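Local coordinates for protein L-ribulose 3-epimerase (Mesorhizobium loti, PDB 3VYL) that epimerises ketoses at C3, interconverting L-ribulose and L-xylulose most efficiently, in a manganese-binding TIM barrel, at residues 145-150 with 181-186; 177-182 with 200-205; 210-215 with 239-244. One frame throughout, in Å; residues are numbered along the deposited sequence.

Contact 1: residues 145-150 with 181-186; sequences NLEIVN and TFHMNI. With MN (manganese (II) ion), chain I.
Asn150 and His183 bring the two backbones to their nearest point, with CA atoms 5.0 Å apart, where the chain running on from strand 143-147 passes the first turn of helix 181-187. The imidazole of His183 lies between them. With its CG anti to the carbonyl carbon (chi1 -63°), the ring is flanked by residues from both segments: CG1 of Val149 sits 3.8 Å from the ring centroid, a CH-pi contact nearly on the ring normal, while CD2 of Phe182 lies over the opposite face. Packed on both faces, the ring is probably limited in how far it can tilt. At its edge, Asn150 ND2 donates to His183 ND1 at 3.0 Å, staying close to the imidazole plane although ND1 lies well out of the amide plane. The N-H...N angle of 137° marks the bond as rather bent. The amide is itself steadied, since Asn150 OD1 takes the N-H of Phe152. Next to the ring, the carbonyl oxygen of Ile148 stands 3.5 Å from CB of His183. CB of Asn150 meets CD1 of Ile186 at 4.2 Å, beside the second subunit, whose own Ile186 packs against this one. The extended chain of Glu147 reaches manganese through OE2 at 2.1 Å. Its carboxylate plane stands 81° from that of the His183 ring, and OE2 is 3.7 Å from CD2 of His183, so the imidazole borders the metal site without appearing among the ligands. Asp180, His206 and Glu241 are the other protein ligands, and water 1 also binds the metal. Glu147 at the C-terminal end of its strand, holding manganese at the mouth of the barrel, is the arrangement of a xylose isomerase-like TIM barrel, here with His183 packed beside the ligand.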
loop_
_atom_site.group_PDB
_atom_site.type_symbol
_atom_site.label_atom_id
_atom_site.label_comp_id
_atom_site.label_asym_id
_atom_site.label_seq_id
_atom_site.Cartn_x
_atom_site.Cartn_y
_atom_site.Cartn_z
ATOM N N ASN A 145 -17.283 22.211 -13.903
ATOM C CA ASN A 145 -16.599 21.331 -12.962
ATOM C C ASN A 145 -15.437 22.043 -12.298
ATOM O O ASN A 145 -14.432 22.356 -12.938
ATOM C CB ASN A 145 -16.136 20.053 -13.655
ATOM C CG ASN A 145 -17.174 19.516 -14.613
ATOM O OD1 ASN A 145 -17.365 20.067 -15.699
ATOM N ND2 ASN A 145 -17.864 18.447 -14.212
ATOM N N LEU A 146 -15.606 22.300 -11.006
ATOM C CA LEU A 146 -14.655 23.040 -10.194
ATOM C C LEU A 146 -13.430 22.204 -9.832
ATOM O O LEU A 146 -13.567 21.241 -9.069
ATOM C CB LEU A 146 -15.361 23.479 -8.919
ATOM C CG LEU A 146 -15.975 24.875 -8.840
ATOM C CD1 LEU A 146 -16.694 25.311 -10.110
ATOM C CD2 LEU A 146 -16.884 24.952 -7.629
ATOM N N GLU A 147 -12.245 22.546 -10.366
ATOM C CA GLU A 147 -11.039 21.782 -10.007
ATOM C C GLU A 147 -10.585 22.110 -8.610
ATOM O O GLU A 147 -10.475 23.278 -8.219
ATOM C CB GLU A 147 -9.870 21.887 -10.998
ATOM C CG GLU A 147 -8.874 20.732 -10.825
ATOM C CD GLU A 147 -7.731 20.685 -11.835
ATOM O OE1 GLU A 147 -7.693 21.500 -12.771
ATOM O OE2 GLU A 147 -6.847 19.814 -11.699
ATOM N N ILE A 148 -10.361 21.039 -7.861
ATOM C CA ILE A 148 -9.867 21.085 -6.498
ATOM C C ILE A 148 -8.358 20.908 -6.571
ATOM O O ILE A 148 -7.872 19.913 -7.106
ATOM C CB ILE A 148 -10.482 19.941 -5.686
ATOM C CG1 ILE A 148 -12.007 19.955 -5.830
ATOM C CG2 ILE A 148 -10.045 20.013 -4.231
ATOM C CD1 ILE A 148 -12.696 21.217 -5.328
ATOM N N VAL A 149 -7.623 21.879 -6.044
ATOM C CA VAL A 149 -6.170 21.905 -6.226
ATOM C C VAL A 149 -5.409 22.067 -4.916
ATOM O O VAL A 149 -5.999 22.397 -3.880
ATOM C CB VAL A 149 -5.721 22.977 -7.260
ATOM C CG1 VAL A 149 -6.303 22.667 -8.633
ATOM C CG2 VAL A 149 -6.113 24.371 -6.819
ATOM N N ASN A 150 -4.098 21.843 -4.975
ATOM C CA ASN A 150 -3.265 21.915 -3.787
ATOM C C ASN A 150 -3.046 23.350 -3.321
ATOM O O ASN A 150 -3.205 24.297 -4.092
ATOM C CB ASN A 150 -1.939 21.183 -4.026
ATOM C CG ASN A 150 -0.994 21.958 -4.920
ATOM O OD1 ASN A 150 -0.414 22.965 -4.502
ATOM N ND2 ASN A 150 -0.824 21.486 -6.151
ATOM N N THR A 181 -5.940 13.540 -9.041
ATOM C CA THR A 181 -5.182 12.658 -8.167
ATOM C C THR A 181 -3.874 13.279 -7.649
ATOM O O THR A 181 -3.546 13.151 -6.466
ATOM C CB THR A 181 -4.914 11.314 -8.842
ATOM O OG1 THR A 181 -4.116 11.524 -10.007
ATOM C CG2 THR A 181 -6.224 10.641 -9.246
ATOM N N PHE A 182 -3.156 13.986 -8.521
ATOM C CA PHE A 182 -1.963 14.741 -8.128
ATOM C C PHE A 182 -2.243 15.736 -6.982
ATOM O O PHE A 182 -1.481 15.819 -6.026
ATOM C CB PHE A 182 -1.344 15.451 -9.340
ATOM C CG PHE A 182 -0.347 16.518 -8.968
ATOM C CD1 PHE A 182 0.955 16.177 -8.620
ATOM C CD2 PHE A 182 -0.722 17.863 -8.930
ATOM C CE1 PHE A 182 1.860 17.147 -8.260
ATOM C CE2 PHE A 182 0.185 18.834 -8.571
ATOM C CZ PHE A 182 1.477 18.475 -8.237
ATOM N N HIS A 183 -3.340 16.478 -7.077
ATOM C CA HIS A 183 -3.712 17.414 -6.020
ATOM C C HIS A 183 -4.262 16.735 -4.787
ATOM O O HIS A 183 -3.992 17.155 -3.650
ATOM C CB HIS A 183 -4.696 18.434 -6.556
ATOM C CG HIS A 183 -4.127 19.289 -7.654
ATOM N ND1 HIS A 183 -3.169 20.205 -7.432
ATOM C CD2 HIS A 183 -4.403 19.334 -9.012
ATOM C CE1 HIS A 183 -2.845 20.805 -8.593
ATOM N NE2 HIS A 183 -3.599 20.267 -9.558
ATOM N N MET A 184 -5.027 15.665 -5.012
ATOM C CA MET A 184 -5.672 14.913 -3.941
ATOM C C MET A 184 -4.653 14.276 -3.014
ATOM O O MET A 184 -4.817 14.302 -1.790
ATOM C CB MET A 184 -6.609 13.839 -4.512
ATOM C CG MET A 184 -7.945 14.383 -5.000
ATOM S SD MET A 184 -9.190 13.108 -5.305
ATOM C CE MET A 184 -8.573 12.401 -6.828
ATOM N N ASN A 185 -3.595 13.715 -3.602
ATOM C CA ASN A 185 -2.579 13.026 -2.819
ATOM C C ASN A 185 -1.858 13.967 -1.852
ATOM O O ASN A 185 -1.354 13.528 -0.825
ATOM C CB ASN A 185 -1.589 12.302 -3.721
ATOM C CG ASN A 185 -0.983 11.081 -3.054
ATOM O OD1 ASN A 185 -1.690 10.111 -2.770
ATOM N ND2 ASN A 185 0.331 11.113 -2.807
ATOM N N ILE A 186 -1.831 15.259 -2.167
ATOM C CA ILE A 186 -1.225 16.233 -1.278
ATOM C C ILE A 186 -2.214 16.695 -0.200
ATOM O O ILE A 186 -1.838 16.879 0.963
ATOM C CB ILE A 186 -0.674 17.456 -2.046
ATOM C CG1 ILE A 186 0.446 17.047 -3.005
ATOM C CG2 ILE A 186 -0.168 18.524 -1.082
ATOM C CD1 ILE A 186 1.002 18.197 -3.814
HETATM MN MN MN I . -5.639 18.864 -13.129
HETATM O O HOH W 1 -4.333 20.842 -13.155
#

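Contact 2: residues 177-182 with 200-205; sequences LHLDTF and GKIGYV. With MN (manganese (II) ion), chain I.
His178 and Tyr204 lie side by side and point the same way, into the barrel, from two neighbouring parallel strands joined by a beta-alpha-beta crossover of the TIM barrel. Tyr204 CD1 comes over one face of the imidazole, displaced toward its rim, and approaches NE2 of His178 to 3.6 Å. The ring planes are 53° apart. His178 CG lies anti to the backbone N (chi1 176°), which carries the ring inward to meet the phenol. The Tyr204 hydroxyl is engaged by Glu36 and Ser239, and His206 meets His178 edge-to-face. An alanine at His178 removes the imidazole, which would probably leave the Tyr204 ring without the surface it packs on and the N-H of Gly105 without its weak acceptor, ND1. On the helix-facing side, Leu179 and Ile202 cross at about a right angle, CD1 to CD1 at 4.0 Å, while Leu177 reaches Leu164 and Ile167 of helix 160-170. Between the strands, the ladder carries a beta bulge, at which one carbonyl takes two bonds. Gly203 N donates to Leu177 O at 2.7 Å. Tyr204 N donates to the same Leu177 O at 3.2 Å. Past the bulge, Leu179 N donates to Tyr204 O. Strand 175-180 then ends at Asp180, the N-cap of helix 181-187, where OD1 takes a weak bond from Phe182 N and OD2 binds manganese at 2.1 Å.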
loop_
_atom_site.group_PDB
_atom_site.type_symbol
_atom_site.label_atom_id
_atom_site.label_comp_id
_atom_site.label_asym_id
_atom_site.label_seq_id
_atom_site.Cartn_x
_atom_site.Cartn_y
_atom_site.Cartn_z
ATOM N N LEU A 177 -17.792 18.650 -9.263
ATOM C CA LEU A 177 -16.391 18.596 -8.850
ATOM C C LEU A 177 -15.478 18.044 -9.928
ATOM O O LEU A 177 -15.822 17.089 -10.642
ATOM C CB LEU A 177 -16.205 17.768 -7.579
ATOM C CG LEU A 177 -16.743 18.306 -6.264
ATOM C CD1 LEU A 177 -16.547 17.234 -5.204
ATOM C CD2 LEU A 177 -16.065 19.612 -5.872
ATOM N N HIS A 178 -14.308 18.668 -10.021
ATOM C CA HIS A 178 -13.225 18.200 -10.850
ATOM C C HIS A 178 -12.135 17.844 -9.890
ATOM O O HIS A 178 -11.525 18.712 -9.258
ATOM C CB HIS A 178 -12.820 19.295 -11.835
ATOM C CG HIS A 178 -11.624 18.948 -12.704
ATOM N ND1 HIS A 178 -11.008 19.864 -13.481
ATOM C CD2 HIS A 178 -10.922 17.759 -12.875
ATOM C CE1 HIS A 178 -9.982 19.291 -14.125
ATOM N NE2 HIS A 178 -9.922 18.007 -13.751
ATOM N N LEU A 179 -11.925 16.545 -9.728
ATOM C CA LEU A 179 -10.888 16.017 -8.847
ATOM C C LEU A 179 -9.611 15.639 -9.625
ATOM O O LEU A 179 -9.674 15.175 -10.779
ATOM C CB LEU A 179 -11.436 14.812 -8.082
ATOM C CG LEU A 179 -12.654 15.036 -7.180
ATOM C CD1 LEU A 179 -13.002 13.744 -6.466
ATOM C CD2 LEU A 179 -12.441 16.147 -6.162
ATOM N N ASP A 180 -8.456 15.829 -8.992
ATOM C CA ASP A 180 -7.179 15.551 -9.644
ATOM C C ASP A 180 -6.262 14.780 -8.682
ATOM O O ASP A 180 -5.852 15.299 -7.643
ATOM C CB ASP A 180 -6.556 16.877 -10.109
ATOM C CG ASP A 180 -5.223 16.703 -10.820
ATOM O OD1 ASP A 180 -4.414 15.855 -10.392
ATOM O OD2 ASP A 180 -4.963 17.453 -11.794
ATOM N N THR A 181 -5.940 13.540 -9.041
ATOM C CA THR A 181 -5.182 12.658 -8.167
ATOM C C THR A 181 -3.874 13.279 -7.649
ATOM O O THR A 181 -3.546 13.151 -6.466
ATOM C CB THR A 181 -4.914 11.314 -8.842
ATOM O OG1 THR A 181 -4.116 11.524 -10.007
ATOM C CG2 THR A 181 -6.224 10.641 -9.246
ATOM N N PHE A 182 -3.156 13.986 -8.521
ATOM C CA PHE A 182 -1.963 14.741 -8.128
ATOM C C PHE A 182 -2.243 15.736 -6.982
ATOM O O PHE A 182 -1.481 15.819 -6.026
ATOM C CB PHE A 182 -1.344 15.451 -9.340
ATOM C CG PHE A 182 -0.347 16.518 -8.968
ATOM C CD1 PHE A 182 0.955 16.177 -8.620
ATOM C CD2 PHE A 182 -0.722 17.863 -8.930
ATOM C CE1 PHE A 182 1.860 17.147 -8.260
ATOM C CE2 PHE A 182 0.185 18.834 -8.571
ATOM C CZ PHE A 182 1.477 18.475 -8.237
ATOM N N GLY A 200 -21.577 11.162 -6.720
ATOM C CA GLY A 200 -22.642 11.901 -7.401
ATOM C C GLY A 200 -22.468 13.413 -7.435
ATOM O O GLY A 200 -23.412 14.157 -7.711
ATOM N N LYS A 201 -21.267 13.877 -7.135
ATOM C CA LYS A 201 -20.950 15.282 -7.305
ATOM C C LYS A 201 -19.650 15.441 -8.096
ATOM O O LYS A 201 -19.117 16.535 -8.210
ATOM C CB LYS A 201 -20.900 16.002 -5.948
ATOM C CG LYS A 201 -22.236 16.575 -5.470
ATOM C CD LYS A 201 -22.695 17.741 -6.348
ATOM C CE LYS A 201 -23.620 18.707 -5.620
ATOM N NZ LYS A 201 -25.062 18.358 -5.728
ATOM N N ILE A 202 -19.157 14.334 -8.650
ATOM C CA ILE A 202 -17.941 14.353 -9.445
ATOM C C ILE A 202 -18.257 14.446 -10.931
ATOM O O ILE A 202 -18.827 13.521 -11.509
ATOM C CB ILE A 202 -17.050 13.111 -9.207
ATOM C CG1 ILE A 202 -16.808 12.880 -7.714
ATOM C CG2 ILE A 202 -15.722 13.282 -9.933
ATOM C CD1 ILE A 202 -16.218 11.521 -7.386
ATOM N N GLY A 203 -17.836 15.546 -11.546
ATOM C CA GLY A 203 -18.056 15.773 -12.969
ATOM C C GLY A 203 -16.899 15.420 -13.881
ATOM O O GLY A 203 -17.094 15.179 -15.076
ATOM N N TYR A 204 -15.688 15.381 -13.334
ATOM C CA TYR A 204 -14.506 15.131 -14.160
ATOM C C TYR A 204 -13.316 14.710 -13.292
ATOM O O TYR A 204 -13.214 15.113 -12.123
ATOM C CB TYR A 204 -14.192 16.400 -14.964
ATOM C CG TYR A 204 -13.279 16.255 -16.162
ATOM C CD1 TYR A 204 -12.220 17.143 -16.347
ATOM C CD2 TYR A 204 -13.486 15.258 -17.125
ATOM C CE1 TYR A 204 -11.381 17.045 -17.444
ATOM C CE2 TYR A 204 -12.646 15.145 -18.221
ATOM C CZ TYR A 204 -11.595 16.047 -18.379
ATOM O OH TYR A 204 -10.737 15.955 -19.460
ATOM N N VAL A 205 -12.420 13.899 -13.852
ATOM C CA VAL A 205 -11.242 13.440 -13.106
ATOM C C VAL A 205 -9.943 13.579 -13.901
ATOM O O VAL A 205 -9.885 13.211 -15.080
ATOM C CB VAL A 205 -11.403 11.971 -12.623
ATOM C CG1 VAL A 205 -10.069 11.395 -12.159
ATOM C CG2 VAL A 205 -12.446 11.880 -11.515
HETATM MN MN MN I . -5.639 18.864 -13.129
HETATM O O HOH W 1 -4.333 20.842 -13.155
#

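Contact 3: residues 210-215 with 239-244. With MN (manganese (II) ion), chain I.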
loop_
_atom_site.group_PDB
_atom_site.type_symbol
_atom_site.label_atom_id
_atom_site.label_comp_id
_atom_site.label_asym_id
_atom_site.label_seq_id
_atom_site.Cartn_x
_atom_site.Cartn_y
_atom_site.Cartn_z
ATOM N N SER A 210 2.037 11.376 -8.595
ATOM C CA SER A 210 2.469 12.272 -7.520
ATOM C C SER A 210 3.473 13.347 -7.968
ATOM O O SER A 210 3.396 14.492 -7.534
ATOM C CB SER A 210 3.014 11.458 -6.343
ATOM O OG SER A 210 4.031 10.536 -6.748
ATOM N N HIS A 211 4.412 12.988 -8.840
ATOM C CA HIS A 211 5.348 13.980 -9.383
ATOM C C HIS A 211 4.962 14.481 -10.749
ATOM O O HIS A 211 5.721 15.230 -11.359
ATOM C CB HIS A 211 6.762 13.431 -9.424
ATOM C CG HIS A 211 6.850 12.020 -9.933
ATOM N ND1 HIS A 211 6.298 11.634 -11.097
ATOM C CD2 HIS A 211 7.465 10.893 -9.396
ATOM C CE1 HIS A 211 6.541 10.328 -11.296
ATOM N NE2 HIS A 211 7.253 9.873 -10.250
ATOM N N ARG A 212 3.787 14.062 -11.232
ATOM C CA ARG A 212 3.244 14.453 -12.533
ATOM C C ARG A 212 3.967 13.839 -13.734
ATOM O O ARG A 212 3.816 14.305 -14.857
ATOM C CB ARG A 212 3.150 15.982 -12.655
ATOM C CG ARG A 212 1.750 16.548 -12.502
ATOM C CD ARG A 212 1.803 17.951 -11.904
ATOM N NE ARG A 212 0.541 18.725 -11.952
ATOM C CZ ARG A 212 -0.619 18.265 -12.407
ATOM N NH1 ARG A 212 -0.710 17.017 -12.862
ATOM N NH2 ARG A 212 -1.691 19.049 -12.394
ATOM N N GLY A 213 4.740 12.787 -13.508
ATOM C CA GLY A 213 5.385 12.079 -14.615
ATOM C C GLY A 213 4.613 10.853 -15.069
ATOM O O GLY A 213 3.380 10.857 -15.076
ATOM N N PHE A 214 5.341 9.805 -15.452
ATOM C CA PHE A 214 4.717 8.536 -15.811
ATOM C C PHE A 214 3.853 8.015 -14.657
ATOM O O PHE A 214 4.250 8.060 -13.478
ATOM C CB PHE A 214 5.772 7.468 -16.111
ATOM C CG PHE A 214 6.268 7.442 -17.533
ATOM C CD1 PHE A 214 7.384 8.187 -17.919
ATOM C CD2 PHE A 214 5.674 6.614 -18.475
ATOM C CE1 PHE A 214 7.868 8.126 -19.227
ATOM C CE2 PHE A 214 6.155 6.551 -19.784
ATOM C CZ PHE A 214 7.253 7.303 -20.160
ATOM N N LEU A 215 2.677 7.506 -15.012
ATOM C CA LEU A 215 1.809 6.790 -14.089
ATOM C C LEU A 215 2.488 5.548 -13.533
ATOM O O LEU A 215 3.149 4.827 -14.264
ATOM C CB LEU A 215 0.526 6.414 -14.809
ATOM C CG LEU A 215 -0.682 7.362 -14.729
ATOM C CD1 LEU A 215 -0.349 8.817 -14.403
ATOM C CD2 LEU A 215 -1.509 7.228 -16.001
ATOM N N SER A 239 -9.189 12.105 -17.514
ATOM C CA SER A 239 -8.071 12.330 -18.421
ATOM C C SER A 239 -6.716 12.271 -17.773
ATOM O O SER A 239 -6.553 12.657 -16.620
ATOM C CB SER A 239 -8.226 13.661 -19.136
ATOM O OG SER A 239 -9.255 13.527 -20.080
ATOM N N PHE A 240 -5.752 11.800 -18.553
ATOM C CA PHE A 240 -4.359 11.757 -18.161
ATOM C C PHE A 240 -3.732 13.141 -18.261
ATOM O O PHE A 240 -3.995 13.873 -19.209
ATOM C CB PHE A 240 -3.622 10.769 -19.059
ATOM C CG PHE A 240 -2.135 10.758 -18.867
ATOM C CD1 PHE A 240 -1.574 10.577 -17.595
ATOM C CD2 PHE A 240 -1.289 10.900 -19.958
ATOM C CE1 PHE A 240 -0.204 10.542 -17.423
ATOM C CE2 PHE A 240 0.082 10.875 -19.785
ATOM C CZ PHE A 240 0.624 10.690 -18.518
ATOM N N GLU A 241 -2.891 13.482 -17.288
ATOM C CA GLU A 241 -2.293 14.820 -17.173
ATOM C C GLU A 241 -0.811 14.675 -16.770
ATOM O O GLU A 241 -0.482 13.998 -15.797
ATOM C CB GLU A 241 -3.071 15.639 -16.130
ATOM C CG GLU A 241 -2.945 17.155 -16.217
ATOM C CD GLU A 241 -3.649 17.896 -15.074
ATOM O OE1 GLU A 241 -3.671 19.142 -15.095
ATOM O OE2 GLU A 241 -4.184 17.273 -14.142
ATOM N N SER A 242 0.091 15.156 -17.605
ATOM C CA SER A 242 1.515 15.192 -17.322
ATOM C C SER A 242 2.146 16.288 -18.150
ATOM O O SER A 242 1.860 16.401 -19.298
ATOM C CB SER A 242 2.121 13.855 -17.671
ATOM O OG SER A 242 3.447 13.751 -17.293
ATOM N N PHE A 243 3.032 17.090 -17.598
ATOM C CA PHE A 243 3.578 18.197 -18.375
ATOM C C PHE A 243 5.106 18.204 -18.442
ATOM O O PHE A 243 5.787 17.594 -17.591
ATOM C CB PHE A 243 3.020 19.538 -17.872
ATOM C CG PHE A 243 1.504 19.624 -17.886
ATOM C CD1 PHE A 243 0.774 19.364 -19.057
ATOM C CD2 PHE A 243 0.804 19.983 -16.735
ATOM C CE1 PHE A 243 -0.616 19.449 -19.066
ATOM C CE2 PHE A 243 -0.584 20.075 -16.744
ATOM C CZ PHE A 243 -1.292 19.813 -17.908
ATOM N N SER A 244 5.620 18.873 -19.480
ATOM C CA SER A 244 7.057 19.042 -19.719
ATOM C C SER A 244 7.398 20.500 -19.974
ATOM O O SER A 244 6.761 21.164 -20.810
ATOM C CB SER A 244 7.512 18.213 -20.927
ATOM O OG SER A 244 8.699 18.735 -21.518
HETATM MN MN MN I . -5.639 18.864 -13.129
HETATM O O HOH W 2 -2.885 15.600 -12.770
HETATM O O HOH W 3 1.175 12.394 -14.412
HETATM O O HOH W 1 -4.333 20.842 -13.155
#
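At the manganese site in the mouth of the barrel, the loop after strand 202-207 brings Arg212 against Glu241 at the end of the last strand. Arg212 NH2 forms a salt bridge with OE1 of Glu241 at 3.4 Å. The guanidinium and carboxylate planes are 75° apart, so the two groups do not pair flat. Water 2 lies between NH1 of Arg212 and OE2 of Glu241. That OE2 binds manganese at 2.4 Å, and OE1 of Glu241 stands further off, 2.8 Å from the ion. The Glu241 chain, extended beyond CG with CG itself anti to the backbone N (chi1 -159°), spans from strand to metal. OE1 accepts from the metal-bound water 1 at 2.7 Å. The arginine's charge would be expected to offset part of the negative charge gathered round the metal, and Phe182 adds a cation-pi contact.

Behind this pair the backbones are tied together. The hydroxyl of Ser242 donates to Arg212 O, and OG is also bonded to Trp263 NE1. Water 3 donates to Gly213 O at 2.8 Å and to Glu241 O. Leu215 CD1 meets the edge of the Phe240 ring, 3.5 Å from CE1, where Leu269 and Ala273 of helix 266-292 also pack on Phe240. With Arg212 as a second-shell residue beside Glu241, metal ligands at the C-terminal strand ends mark the active-site mouth of this xylose isomerase-like TIM barrel.

In the fold
All three contacts are buried and meet at one manganese ion, to which each supplies one carboxylate ligand. Contact 2 lies nearest the centre of the chain, though Lys201 and Ile202 are partly exposed, and is a pair of adjacent strands held by backbone bonds and touched by no other subunit. Contact 1 shares Thr181 and Phe182 with it, and strand 143-147 runs beside strand 175-180, but the chemistry of contact 1 is mostly side-chain packing round an imidazole. Phe182 links both to Arg212 of contact 3, which lies one step further round the barrel and relies on charge and water. Contacts 1 and 3 also reach the second subunit, and contact 3 a third.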